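Local coordinates for protein family 88 glycosyl hydrolase (Bacteroides thetaiotaomicron, PDB 5NOA) that probably cleaves glycosidic bonds, as a hydrolase or lyase, in the breakdown of plant polysaccharides such as gum arabic by a human gut bacterium, at residues 32-37 with 370-375; 229-234 with 292-297; 271-276 with 285-290; 319-324 with 366-371. All blocks are in the same frame, centred on the assembly; numbering follows the deposited sequence.

How the interactions relate
Interactions 1, 2 and 4 are helix-on-helix contacts, while interaction 3 joins a loop to the segment that opens helix 289-304. Interaction 2 is the core contact, its centre about 6 Å from the centre of the chain, and is dominated by aromatic and apolar groups. Interaction 4 is also buried but adds a charged group laid flat on an indole. Interactions 1 and 3 are only partly buried, their centres about 18 and 17 Å from the chain centre; the first is packed by methyls, the second mixes a CH-pi contact with a hydrogen bond and bridging waters. Helix 358-377 serves interactions 1 and 4, and helix 289-304 serves 2 and 3; Tyr-323 of 319-324 touches Pro-287 of interaction 3.

Interaction 1 of 4, residues 32-37 with 370-375; sequences EVVDII and ERVRYL
Val-33 and Val-372 form the centre of an apolar contact between two nearly antiparallel helices: helix 29-47, the first of the chain, lies against helix 358-377, the last. The local axes pass 9.5 Å apart at 165°, and no hydrogen bond crosses between the two segments, so methyl groups carry the contact. One methyl is the focus. CG2 of Val-372 meets Val-33 CG1 at 3.6 Å, Val-34 CG2 at 3.8 Å and Ile-37 CD1 at 3.9 Å, so that three residues of the first helix close around it. With chi1 of 170°, Val-372 keeps CG1 opposite its backbone N and sets CG2 beside that N, facing the methyls of helix 29-47. The Val-33 and Val-372 side chains slide past each other in opposite directions, whereas Val-34 comes across Val-372 at about a right angle. The second methyl of Val-33, CG2, reaches Leu-375 CD1 at 3.9 Å, one turn further along, and lies beside the aliphatic stem of Arg-371. Leu-71 of helix 56-72 packs on both Ile-37 and Val-372. Joining the first helix to the last in this way is consistent with ring closure in an alpha/alpha barrel of the six-hairpin clan.

Interaction 2 of 4, residues 229-234 with 292-297; sequences DGWVLA and TAFFTY
Gly-230 and Phe-294 bring their CA atoms to 4.8 Å, the closest backbone approach of two helices that run almost parallel, their local axes 7.9 Å apart and inclined at 20°. So tight a fit depends on the glycine: a beta carbon on Gly-230 would fall 2.9 Å from Phe-294 CB, a clash. Instead Phe-294 CB sits against the carbonyl of Gly-230, 3.4 Å from its O. With CG opposite its carbonyl carbon (chi1 -76°), the Phe-294 ring reaches across the direction of helix 226-242 to the indole of Trp-231. Its CZ comes over one face of the six-membered ring, 3.3 Å from Trp-231 CZ3, with the two planes at an oblique 38°. Tyr-163 of helix 160-176 also meets the indole. Phe-295 takes a different direction, toward the N-terminal end of 229-234. Its CE1 lies 3.3 Å from Gly-230 N, while Asp-229 CB meets the ring at its edge, in plane, and Leu-233 CD2 comes to the edge near CD1. The Ala-234 methyl touches two rings, 3.9 Å from both Phe-294 CD1 and Tyr-297 CD2, at the edge of the tyrosine. Beyond, Phe-295 meets Trp-274, and helix 250-266 packs on Asp-229, Leu-233 and Phe-295. Two close parallel helices are consistent with neighbouring inner helices of an alpha/alpha barrel, as expected for the six-hairpin clan.

Interaction 3 of 4, residues 271-276 with 285-290; sequences EGYWTR and PGPETS
Tyr-273 lays its ring on Pro-287 in a CH-pi contact: CA of Pro-287 stands 3.5 Å from the ring centroid, 4° off the normal. Chi1 of 57° folds the ring between its own backbone N and carbonyl, while Thr-275 CG2 meets the ring edge. An alanine at Tyr-273 is likely to open a gap over Pro-287 and leave the Gly-286 to Pro-287 backbone less firmly placed. Most of the polar links run through Arg-276. Its NH2 donates to Pro-285 O at 2.9 Å, close to the guanidinium plane, and its N and NE both donate to water 2, which lies 2.8 Å from Gly-286 O; NH1 pairs with Glu-343. Water 1 bridges Trp-274 O and Glu-288 OE1. Glu-288 is an N-cap: OE2 accepts from both N and OG of Ser-290, whereas its own N is buried without a partner. The loop 271-276 thus lies against the residues that lead into helix 289-304, with Trp-274 and Pro-287 packed against helix 310-328.

Interaction 4 of 4, residues 319-324 with 366-371; sequences KAWKYL and LAACER
Trp-321 and Arg-371 stack flat. The guanidinium lies nearly parallel to the indole, planes at 13° and centres 4.2 Å apart, with Arg-371 NE 3.2 Å from Trp-321 CD1. Next to the guanidinium, over the same face, the chain adds a CH-pi contact: CD of Arg-371 stands 3.3 Å from the centroid of the five-membered ring. An arginine chain extended from CG to NE carries both groups across the indole, and Trp-321, with CG opposite its backbone N (chi1 180°), projects the ring out to meet them. Apolar contacts fill the rest. Trp-321 CH2 touches Ala-368 CB at 3.8 Å, and Leu-324 CD1 reaches Ala-367 CB at 4.2 Å. On the arginine's side of the indole, Val-33 of helix 29-47 also packs near the ring. A leucine in place of Trp-321 would probably take away the flat surface under the guanidinium, leaving Glu-318 to hold it with less to fix its rotation, and open a gap beside Ala-368. No hydrogen bond joins the pair, since NE1 and NE are both donors. Glu-318 takes Arg-371 NH2 in a salt bridge, so helix 310-328 holds the arginine twice: its charge by a carboxylate, its face and stem by an electron-rich ring.

Interaction 1 of 4, residues 32-37 with 370-375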
loop_
_atom_site.group_PDB
_atom_site.type_symbol
_atom_site.label_atom_id
_atom_site.label_comp_id
_atom_site.label_asym_id
_atom_site.label_seq_id
_atom_site.Cartn_x
_atom_site.Cartn_y
_atom_site.Cartn_z
ATOM N N GLU A 32 14.170 -15.010 12.700
ATOM C CA GLU A 32 12.905 -15.728 12.642
ATOM C C GLU A 32 11.970 -15.027 11.664
ATOM O O GLU A 32 11.233 -15.686 10.937
ATOM C CB GLU A 32 12.231 -15.779 14.018
ATOM C CG GLU A 32 12.831 -16.716 15.043
ATOM C CD GLU A 32 12.206 -16.515 16.436
ATOM O OE1 GLU A 32 12.945 -16.501 17.437
ATOM O OE2 GLU A 32 10.974 -16.320 16.525
ATOM N N VAL A 33 11.967 -13.698 11.643
ATOM C CA VAL A 33 11.073 -12.992 10.735
ATOM C C VAL A 33 11.602 -13.095 9.299
ATOM O O VAL A 33 10.816 -13.250 8.367
ATOM C CB VAL A 33 10.887 -11.539 11.149
ATOM C CG1 VAL A 33 9.974 -10.815 10.174
ATOM C CG2 VAL A 33 10.317 -11.482 12.551
ATOM N N VAL A 34 12.920 -13.050 9.095
ATOM C CA VAL A 34 13.470 -13.325 7.771
ATOM C C VAL A 34 13.024 -14.694 7.276
ATOM O O VAL A 34 12.641 -14.830 6.105
ATOM C CB VAL A 34 14.990 -13.159 7.739
ATOM C CG1 VAL A 34 15.604 -13.609 6.419
ATOM C CG2 VAL A 34 15.345 -11.693 7.981
ATOM N N ASP A 35 13.087 -15.708 8.129
ATOM C CA ASP A 35 12.637 -17.038 7.725
ATOM C C ASP A 35 11.145 -17.020 7.310
ATOM O O ASP A 35 10.767 -17.685 6.337
ATOM C CB ASP A 35 12.870 -18.063 8.846
ATOM C CG ASP A 35 14.317 -18.400 9.085
ATOM O OD1 ASP A 35 15.167 -18.125 8.224
ATOM O OD2 ASP A 35 14.593 -18.963 10.170
ATOM N N ILE A 36 10.330 -16.266 8.016
ATOM C CA ILE A 36 8.925 -16.123 7.638
ATOM C C ILE A 36 8.791 -15.455 6.263
ATOM O O ILE A 36 8.015 -15.913 5.420
ATOM C CB ILE A 36 8.161 -15.335 8.722
ATOM C CG1 ILE A 36 7.954 -16.203 9.950
ATOM C CG2 ILE A 36 6.848 -14.799 8.190
ATOM C CD1 ILE A 36 7.478 -15.475 11.205
ATOM N N ILE A 37 9.553 -14.397 6.028
ATOM C CA ILE A 37 9.522 -13.731 4.730
ATOM C C ILE A 37 9.818 -14.706 3.585
ATOM O O ILE A 37 9.089 -14.745 2.605
ATOM C CB ILE A 37 10.513 -12.545 4.700
ATOM C CG1 ILE A 37 9.973 -11.411 5.571
ATOM C CG2 ILE A 37 10.774 -12.020 3.296
ATOM C CD1 ILE A 37 11.001 -10.372 5.978
ATOM N N GLU A 370 9.701 -4.497 7.406
ATOM C CA GLU A 370 9.918 -3.375 8.309
ATOM C C GLU A 370 10.155 -3.849 9.741
ATOM O O GLU A 370 10.930 -3.219 10.469
ATOM C CB GLU A 370 8.786 -2.359 8.220
ATOM C CG GLU A 370 9.171 -1.003 8.760
ATOM C CD GLU A 370 10.319 -0.332 8.013
ATOM O OE1 GLU A 370 10.540 -0.573 6.788
ATOM O OE2 GLU A 370 11.033 0.445 8.649
ATOM N N ARG A 371 9.537 -4.959 10.116
ATOM C CA ARG A 371 9.822 -5.535 11.420
ATOM C C ARG A 371 11.258 -5.988 11.552
ATOM O O ARG A 371 11.873 -5.782 12.594
ATOM C CB ARG A 371 8.895 -6.709 11.708
ATOM C CG ARG A 371 9.161 -7.268 13.090
ATOM C CD ARG A 371 8.051 -8.073 13.620
ATOM N NE ARG A 371 8.256 -8.433 15.014
ATOM C CZ ARG A 371 8.015 -7.644 16.060
ATOM N NH1 ARG A 371 7.537 -6.435 15.943
ATOM N NH2 ARG A 371 8.248 -8.114 17.272
ATOM N N VAL A 372 11.802 -6.626 10.515
ATOM C CA VAL A 372 13.218 -7.008 10.552
ATOM C C VAL A 372 14.093 -5.796 10.803
ATOM O O VAL A 372 15.020 -5.849 11.626
ATOM C CB VAL A 372 13.627 -7.733 9.258
ATOM C CG1 VAL A 372 15.141 -7.925 9.186
ATOM C CG2 VAL A 372 12.932 -9.052 9.147
ATOM N N ARG A 373 13.805 -4.703 10.105
ATOM C CA ARG A 373 14.572 -3.473 10.301
ATOM C C ARG A 373 14.513 -2.955 11.743
ATOM O O ARG A 373 15.525 -2.561 12.337
ATOM C CB ARG A 373 14.178 -2.401 9.290
ATOM C CG ARG A 373 14.407 -2.856 7.839
ATOM C CD ARG A 373 14.061 -1.780 6.845
ATOM N NE ARG A 373 14.142 -2.265 5.446
ATOM C CZ ARG A 373 13.106 -2.583 4.679
ATOM N NH1 ARG A 373 11.814 -2.502 5.077
ATOM N NH2 ARG A 373 13.368 -2.982 3.432
ATOM N N TYR A 374 13.329 -2.992 12.340
ATOM C CA TYR A 374 13.180 -2.637 13.759
ATOM C C TYR A 374 13.979 -3.582 14.667
ATOM O O TYR A 374 14.750 -3.129 15.531
ATOM C CB TYR A 374 11.691 -2.668 14.140
ATOM C CG TYR A 374 11.482 -2.667 15.620
ATOM C CD1 TYR A 374 11.825 -1.560 16.376
ATOM C CD2 TYR A 374 10.954 -3.762 16.253
ATOM C CE1 TYR A 374 11.659 -1.554 17.742
ATOM C CE2 TYR A 374 10.772 -3.759 17.618
ATOM C CZ TYR A 374 11.131 -2.655 18.358
ATOM O OH TYR A 374 10.959 -2.691 19.740
ATOM N N LEU A 375 13.809 -4.890 14.497
ATOM C CA LEU A 375 14.473 -5.835 15.376
ATOM C C LEU A 375 15.987 -5.737 15.288
ATOM O O LEU A 375 16.665 -5.911 16.292
ATOM C CB LEU A 375 13.989 -7.249 15.106
ATOM C CG LEU A 375 12.531 -7.512 15.441
ATOM C CD1 LEU A 375 12.137 -8.853 14.865
ATOM C CD2 LEU A 375 12.239 -7.426 16.938
#

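Interaction 2 of 4, residues 229-234 with 292-297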
loop_
_atom_site.group_PDB
_atom_site.type_symbol
_atom_site.label_atom_id
_atom_site.label_comp_id
_atom_site.label_asym_id
_atom_site.label_seq_id
_atom_site.Cartn_x
_atom_site.Cartn_y
_atom_site.Cartn_z
ATOM N N ASP A 229 -7.712 2.749 4.562
ATOM C CA ASP A 229 -6.782 3.509 5.360
ATOM C C ASP A 229 -5.388 2.892 5.404
ATOM O O ASP A 229 -4.401 3.636 5.535
ATOM C CB ASP A 229 -7.333 3.783 6.742
ATOM C CG ASP A 229 -8.316 4.891 6.704
ATOM O OD1 ASP A 229 -9.477 4.640 6.230
ATOM O OD2 ASP A 229 -7.950 6.031 7.056
ATOM N N GLY A 230 -5.317 1.580 5.307
ATOM C CA GLY A 230 -4.031 0.919 5.206
ATOM C C GLY A 230 -3.254 1.368 3.992
ATOM O O GLY A 230 -2.077 1.696 4.091
ATOM N N TRP A 231 -3.916 1.430 2.848
ATOM C CA TRP A 231 -3.273 1.912 1.647
ATOM C C TRP A 231 -2.723 3.307 1.861
ATOM O O TRP A 231 -1.593 3.632 1.467
ATOM C CB TRP A 231 -4.221 1.990 0.451
ATOM C CG TRP A 231 -4.743 0.694 -0.107
ATOM C CD1 TRP A 231 -6.045 0.334 -0.158
ATOM C CD2 TRP A 231 -4.028 -0.323 -0.827
ATOM N NE1 TRP A 231 -6.188 -0.850 -0.831
ATOM C CE2 TRP A 231 -4.971 -1.270 -1.248
ATOM C CE3 TRP A 231 -2.696 -0.529 -1.175
ATOM C CZ2 TRP A 231 -4.629 -2.399 -1.987
ATOM C CZ3 TRP A 231 -2.369 -1.647 -1.937
ATOM C CH2 TRP A 231 -3.336 -2.573 -2.307
ATOM N N VAL A 232 -3.494 4.170 2.505
ATOM C CA VAL A 232 -3.085 5.557 2.658
ATOM C C VAL A 232 -1.878 5.669 3.587
ATOM O O VAL A 232 -0.917 6.386 3.298
ATOM C CB VAL A 232 -4.227 6.462 3.129
ATOM C CG1 VAL A 232 -3.734 7.906 3.256
ATOM C CG2 VAL A 232 -5.433 6.401 2.199
ATOM N N LEU A 233 -1.931 4.996 4.735
ATOM C CA LEU A 233 -0.838 5.123 5.690
ATOM C C LEU A 233 0.458 4.574 5.081
ATOM O O LEU A 233 1.532 5.174 5.223
ATOM C CB LEU A 233 -1.153 4.409 6.999
ATOM C CG LEU A 233 -0.143 4.652 8.105
ATOM C CD1 LEU A 233 -0.353 6.035 8.702
ATOM C CD2 LEU A 233 -0.297 3.624 9.231
ATOM N N ALA A 234 0.358 3.407 4.447
ATOM C CA ALA A 234 1.531 2.846 3.779
ATOM C C ALA A 234 2.041 3.713 2.637
ATOM O O ALA A 234 3.243 3.836 2.434
ATOM C CB ALA A 234 1.213 1.455 3.256
ATOM N N THR A 292 -4.651 -4.520 8.486
ATOM C CA THR A 292 -3.749 -4.709 9.579
ATOM C C THR A 292 -2.293 -4.730 9.124
ATOM O O THR A 292 -1.423 -4.113 9.753
ATOM C CB THR A 292 -4.068 -6.020 10.322
ATOM O OG1 THR A 292 -5.416 -5.977 10.774
ATOM C CG2 THR A 292 -3.160 -6.303 11.512
ATOM N N ALA A 293 -1.980 -5.455 8.072
ATOM C CA ALA A 293 -0.594 -5.546 7.579
ATOM C C ALA A 293 -0.076 -4.200 7.096
ATOM O O ALA A 293 1.030 -3.808 7.387
ATOM C CB ALA A 293 -0.486 -6.605 6.481
ATOM N N PHE A 294 -0.882 -3.475 6.327
ATOM C CA PHE A 294 -0.468 -2.150 5.883
ATOM C C PHE A 294 -0.230 -1.236 7.077
ATOM O O PHE A 294 0.687 -0.427 7.046
ATOM C CB PHE A 294 -1.483 -1.509 4.933
ATOM C CG PHE A 294 -1.471 -2.047 3.516
ATOM C CD1 PHE A 294 -0.306 -2.052 2.765
ATOM C CD2 PHE A 294 -2.618 -2.529 2.937
ATOM C CE1 PHE A 294 -0.269 -2.537 1.462
ATOM C CE2 PHE A 294 -2.612 -3.000 1.620
ATOM C CZ PHE A 294 -1.423 -3.013 0.898
ATOM N N PHE A 295 -1.079 -1.310 8.103
ATOM C CA PHE A 295 -0.871 -0.488 9.289
ATOM C C PHE A 295 0.405 -0.881 10.022
ATOM O O PHE A 295 1.099 -0.015 10.555
ATOM C CB PHE A 295 -2.058 -0.578 10.248
ATOM C CG PHE A 295 -3.364 -0.043 9.698
ATOM C CD1 PHE A 295 -3.439 1.140 8.984
ATOM C CD2 PHE A 295 -4.540 -0.692 9.990
ATOM C CE1 PHE A 295 -4.651 1.637 8.536
ATOM C CE2 PHE A 295 -5.748 -0.204 9.534
ATOM C CZ PHE A 295 -5.812 0.959 8.800
ATOM N N THR A 296 0.693 -2.173 10.088
ATOM C CA THR A 296 1.868 -2.654 10.777
ATOM C C THR A 296 3.114 -2.178 10.052
ATOM O O THR A 296 4.089 -1.787 10.699
ATOM C CB THR A 296 1.828 -4.161 10.894
ATOM O OG1 THR A 296 0.622 -4.555 11.532
ATOM C CG2 THR A 296 2.948 -4.757 11.684
ATOM N N TYR A 297 3.089 -2.157 8.719
ATOM C CA TYR A 297 4.150 -1.521 7.946
ATOM C C TYR A 297 4.254 -0.048 8.225
ATOM O O TYR A 297 5.318 0.480 8.554
ATOM C CB TYR A 297 3.941 -1.708 6.428
ATOM C CG TYR A 297 4.912 -0.905 5.600
ATOM C CD1 TYR A 297 6.261 -1.192 5.613
ATOM C CD2 TYR A 297 4.480 0.173 4.840
ATOM C CE1 TYR A 297 7.151 -0.466 4.856
ATOM C CE2 TYR A 297 5.386 0.923 4.091
ATOM C CZ TYR A 297 6.739 0.604 4.114
ATOM O OH TYR A 297 7.659 1.320 3.367
#

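Interaction 3 of 4, residues 271-276 with 285-290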
loop_
_atom_site.group_PDB
_atom_site.type_symbol
_atom_site.label_atom_id
_atom_site.label_comp_id
_atom_site.label_asym_id
_atom_site.label_seq_id
_atom_site.Cartn_x
_atom_site.Cartn_y
_atom_site.Cartn_z
ATOM N N GLU A 271 -7.552 -7.562 20.153
ATOM C CA GLU A 271 -6.906 -8.750 19.599
ATOM C C GLU A 271 -5.733 -8.422 18.652
ATOM O O GLU A 271 -5.032 -9.329 18.210
ATOM C CB GLU A 271 -7.940 -9.546 18.799
ATOM C CG GLU A 271 -8.993 -10.166 19.672
ATOM C CD GLU A 271 -10.229 -9.304 19.906
ATOM O OE1 GLU A 271 -10.321 -8.103 19.498
ATOM O OE2 GLU A 271 -11.136 -9.886 20.517
ATOM N N GLY A 272 -5.540 -7.150 18.308
ATOM C CA GLY A 272 -4.368 -6.717 17.531
ATOM C C GLY A 272 -4.596 -6.386 16.068
ATOM O O GLY A 272 -3.791 -5.701 15.463
ATOM N N TYR A 273 -5.705 -6.855 15.532
ATOM C CA TYR A 273 -6.120 -6.524 14.175
ATOM C C TYR A 273 -7.023 -5.307 14.148
ATOM O O TYR A 273 -7.492 -4.845 15.197
ATOM C CB TYR A 273 -6.754 -7.746 13.494
ATOM C CG TYR A 273 -7.930 -8.351 14.194
ATOM C CD1 TYR A 273 -9.184 -7.760 14.145
ATOM C CD2 TYR A 273 -7.807 -9.519 14.914
ATOM C CE1 TYR A 273 -10.273 -8.338 14.778
ATOM C CE2 TYR A 273 -8.880 -10.079 15.556
ATOM C CZ TYR A 273 -10.130 -9.487 15.476
ATOM O OH TYR A 273 -11.232 -10.025 16.091
ATOM N N TRP A 274 -7.301 -4.847 12.933
ATOM C CA TRP A 274 -8.323 -3.874 12.653
ATOM C C TRP A 274 -9.438 -4.553 11.880
ATOM O O TRP A 274 -9.181 -5.307 10.960
ATOM C CB TRP A 274 -7.775 -2.713 11.852
ATOM C CG TRP A 274 -6.942 -1.762 12.662
ATOM C CD1 TRP A 274 -7.323 -0.546 13.105
ATOM C CD2 TRP A 274 -5.569 -1.918 13.054
ATOM N NE1 TRP A 274 -6.286 0.075 13.756
ATOM C CE2 TRP A 274 -5.196 -0.741 13.719
ATOM C CE3 TRP A 274 -4.615 -2.908 12.877
ATOM C CZ2 TRP A 274 -3.931 -0.557 14.224
ATOM C CZ3 TRP A 274 -3.350 -2.715 13.378
ATOM C CH2 TRP A 274 -3.024 -1.547 14.015
ATOM N N THR A 275 -10.663 -4.261 12.260
ATOM C CA THR A 275 -11.828 -4.804 11.582
ATOM C C THR A 275 -12.098 -4.044 10.298
ATOM O O THR A 275 -11.697 -2.870 10.139
ATOM C CB THR A 275 -13.058 -4.801 12.511
ATOM O OG1 THR A 275 -13.210 -3.517 13.111
ATOM C CG2 THR A 275 -12.919 -5.816 13.605
ATOM N N ARG A 276 -12.792 -4.720 9.394
ATOM C CA ARG A 276 -13.097 -4.164 8.092
ATOM C C ARG A 276 -13.717 -2.773 8.155
ATOM O O ARG A 276 -13.348 -1.908 7.344
ATOM C CB ARG A 276 -13.971 -5.157 7.299
ATOM C CG ARG A 276 -13.203 -6.364 6.792
ATOM C CD ARG A 276 -14.096 -7.469 6.310
ATOM N NE ARG A 276 -14.657 -8.176 7.451
ATOM C CZ ARG A 276 -15.628 -9.082 7.364
ATOM N NH1 ARG A 276 -16.168 -9.388 6.181
ATOM N NH2 ARG A 276 -16.052 -9.694 8.434
ATOM N N PRO A 285 -17.490 -8.427 11.439
ATOM C CA PRO A 285 -16.660 -8.832 12.585
ATOM C C PRO A 285 -15.405 -9.602 12.242
ATOM O O PRO A 285 -15.263 -10.154 11.156
ATOM C CB PRO A 285 -17.624 -9.731 13.400
ATOM C CG PRO A 285 -18.518 -10.305 12.350
ATOM C CD PRO A 285 -18.766 -9.160 11.425
ATOM N N GLY A 286 -14.557 -9.689 13.240
ATOM C CA GLY A 286 -13.461 -10.602 13.247
ATOM C C GLY A 286 -12.234 -10.107 12.513
ATOM O O GLY A 286 -12.165 -8.962 11.992
ATOM N N PRO A 287 -11.190 -10.953 12.480
ATOM C CA PRO A 287 -9.926 -10.559 11.913
ATOM C C PRO A 287 -9.974 -10.174 10.425
ATOM O O PRO A 287 -10.724 -10.712 9.632
ATOM C CB PRO A 287 -9.084 -11.823 12.019
ATOM C CG PRO A 287 -9.843 -12.825 12.678
ATOM C CD PRO A 287 -11.176 -12.330 13.004
ATOM N N GLU A 288 -9.085 -9.268 10.050
ATOM C CA GLU A 288 -8.802 -9.032 8.638
ATOM C C GLU A 288 -7.331 -8.688 8.535
ATOM O O GLU A 288 -6.809 -7.960 9.387
ATOM C CB GLU A 288 -9.708 -7.967 8.049
ATOM C CG GLU A 288 -9.738 -7.964 6.511
ATOM C CD GLU A 288 -8.548 -7.334 5.820
ATOM O OE1 GLU A 288 -8.144 -6.238 6.252
ATOM O OE2 GLU A 288 -8.073 -7.911 4.776
ATOM N N THR A 289 -6.673 -9.184 7.491
ATOM C CA THR A 289 -5.222 -9.105 7.402
ATOM C C THR A 289 -4.674 -7.949 6.618
ATOM O O THR A 289 -3.620 -7.417 6.973
ATOM C CB THR A 289 -4.694 -10.422 6.876
ATOM O OG1 THR A 289 -5.010 -11.440 7.818
ATOM C CG2 THR A 289 -3.198 -10.438 6.588
ATOM N N SER A 290 -5.273 -7.618 5.479
ATOM C CA SER A 290 -4.636 -6.642 4.603
ATOM C C SER A 290 -4.520 -5.260 5.225
ATOM O O SER A 290 -3.431 -4.655 5.188
ATOM C CB SER A 290 -5.299 -6.598 3.223
ATOM O OG SER A 290 -6.659 -6.213 3.284
HETATM O O HOH W 1 -7.552 -4.915 8.586
HETATM O O HOH W 2 -13.536 -7.519 10.041
#

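Interaction 4 of 4, residues 319-324 with 366-371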
loop_
_atom_site.group_PDB
_atom_site.type_symbol
_atom_site.label_atom_id
_atom_site.label_comp_id
_atom_site.label_asym_id
_atom_site.label_seq_id
_atom_site.Cartn_x
_atom_site.Cartn_y
_atom_site.Cartn_z
ATOM N N LYS A 319 1.239 -5.782 19.098
ATOM C CA LYS A 319 -0.021 -6.525 19.091
ATOM C C LYS A 319 -0.401 -6.902 17.666
ATOM O O LYS A 319 -0.944 -7.983 17.431
ATOM C CB LYS A 319 -1.134 -5.722 19.754
ATOM C CG LYS A 319 -1.064 -5.664 21.252
ATOM C CD LYS A 319 -2.299 -5.000 21.848
ATOM C CE LYS A 319 -2.129 -3.511 21.885
ATOM N NZ LYS A 319 -3.281 -2.907 22.596
ATOM N N ALA A 320 -0.164 -5.995 16.715
ATOM C CA ALA A 320 -0.477 -6.278 15.312
ATOM C C ALA A 320 0.374 -7.400 14.737
ATOM O O ALA A 320 -0.139 -8.294 14.060
ATOM C CB ALA A 320 -0.367 -5.022 14.491
ATOM N N TRP A 321 1.670 -7.343 15.023
ATOM C CA TRP A 321 2.559 -8.407 14.537
ATOM C C TRP A 321 2.224 -9.739 15.169
ATOM O O TRP A 321 2.328 -10.781 14.538
ATOM C CB TRP A 321 4.041 -8.057 14.736
ATOM C CG TRP A 321 4.894 -9.166 14.229
ATOM C CD1 TRP A 321 5.528 -10.097 14.976
ATOM C CD2 TRP A 321 5.081 -9.531 12.866
ATOM N NE1 TRP A 321 6.141 -11.022 14.154
ATOM C CE2 TRP A 321 5.873 -10.694 12.854
ATOM C CE3 TRP A 321 4.660 -8.977 11.636
ATOM C CZ2 TRP A 321 6.232 -11.321 11.672
ATOM C CZ3 TRP A 321 5.023 -9.606 10.473
ATOM C CH2 TRP A 321 5.810 -10.761 10.505
ATOM N N LYS A 322 1.826 -9.717 16.440
ATOM C CA LYS A 322 1.370 -10.913 17.067
ATOM C C LYS A 322 0.191 -11.563 16.289
ATOM O O LYS A 322 0.195 -12.754 15.998
ATOM C CB LYS A 322 1.034 -10.599 18.501
ATOM C CG LYS A 322 0.388 -11.735 19.213
ATOM C CD LYS A 322 0.251 -11.397 20.688
ATOM C CE LYS A 322 -0.594 -12.415 21.415
ATOM N NZ LYS A 322 0.202 -13.631 21.607
ATOM N N TYR A 323 -0.792 -10.757 15.919
ATOM C CA TYR A 323 -1.874 -11.245 15.089
ATOM C C TYR A 323 -1.347 -11.779 13.756
ATOM O O TYR A 323 -1.739 -12.866 13.311
ATOM C CB TYR A 323 -2.915 -10.124 14.864
ATOM C CG TYR A 323 -3.800 -10.451 13.677
ATOM C CD1 TYR A 323 -4.822 -11.389 13.766
ATOM C CD2 TYR A 323 -3.539 -9.907 12.434
ATOM C CE1 TYR A 323 -5.563 -11.754 12.668
ATOM C CE2 TYR A 323 -4.296 -10.249 11.331
ATOM C CZ TYR A 323 -5.300 -11.195 11.447
ATOM O OH TYR A 323 -6.063 -11.612 10.370
ATOM N N LEU A 324 -0.507 -10.996 13.080
ATOM C CA LEU A 324 -0.061 -11.421 11.741
ATOM C C LEU A 324 0.687 -12.728 11.780
ATOM O O LEU A 324 0.511 -13.550 10.918
ATOM C CB LEU A 324 0.790 -10.331 11.105
ATOM C CG LEU A 324 0.053 -9.043 10.740
ATOM C CD1 LEU A 324 1.045 -7.948 10.380
ATOM C CD2 LEU A 324 -0.929 -9.279 9.609
ATOM N N LEU A 366 5.510 -6.283 3.303
ATOM C CA LEU A 366 5.922 -4.945 3.773
ATOM C C LEU A 366 6.063 -4.903 5.294
ATOM O O LEU A 366 7.060 -4.444 5.852
ATOM C CB LEU A 366 4.927 -3.881 3.333
ATOM C CG LEU A 366 4.816 -3.602 1.857
ATOM C CD1 LEU A 366 3.741 -2.543 1.657
ATOM C CD2 LEU A 366 6.121 -3.119 1.273
ATOM N N ALA A 367 5.038 -5.385 5.975
ATOM C CA ALA A 367 5.041 -5.404 7.445
ATOM C C ALA A 367 6.211 -6.202 7.984
ATOM O O ALA A 367 6.895 -5.762 8.911
ATOM C CB ALA A 367 3.749 -5.961 7.934
ATOM N N ALA A 368 6.435 -7.382 7.421
ATOM C CA ALA A 368 7.514 -8.249 7.907
ATOM C C ALA A 368 8.884 -7.642 7.668
ATOM O O ALA A 368 9.763 -7.701 8.542
ATOM C CB ALA A 368 7.406 -9.613 7.267
ATOM N N CYS A 369 9.090 -7.057 6.488
ATOM C CA CYS A 369 10.385 -6.482 6.194
ATOM C C CYS A 369 10.684 -5.346 7.168
ATOM O O CYS A 369 11.832 -5.196 7.628
ATOM C CB CYS A 369 10.452 -6.005 4.762
ATOM S SG CYS A 369 10.527 -7.327 3.515
ATOM N N GLU A 370 9.701 -4.497 7.406
ATOM C CA GLU A 370 9.918 -3.375 8.309
ATOM C C GLU A 370 10.155 -3.849 9.741
ATOM O O GLU A 370 10.930 -3.219 10.469
ATOM C CB GLU A 370 8.786 -2.359 8.220
ATOM C CG GLU A 370 9.171 -1.003 8.760
ATOM C CD GLU A 370 10.319 -0.332 8.013
ATOM O OE1 GLU A 370 10.540 -0.573 6.788
ATOM O OE2 GLU A 370 11.033 0.445 8.649
ATOM N N ARG A 371 9.537 -4.959 10.116
ATOM C CA ARG A 371 9.822 -5.535 11.420
ATOM C C ARG A 371 11.258 -5.988 11.552
ATOM O O ARG A 371 11.873 -5.782 12.594
ATOM C CB ARG A 371 8.895 -6.709 11.708
ATOM C CG ARG A 371 9.161 -7.268 13.090
ATOM C CD ARG A 371 8.051 -8.073 13.620
ATOM N NE ARG A 371 8.256 -8.433 15.014
ATOM C CZ ARG A 371 8.015 -7.644 16.060
ATOM N NH1 ARG A 371 7.537 -6.435 15.943
ATOM N NH2 ARG A 371 8.248 -8.114 17.272
#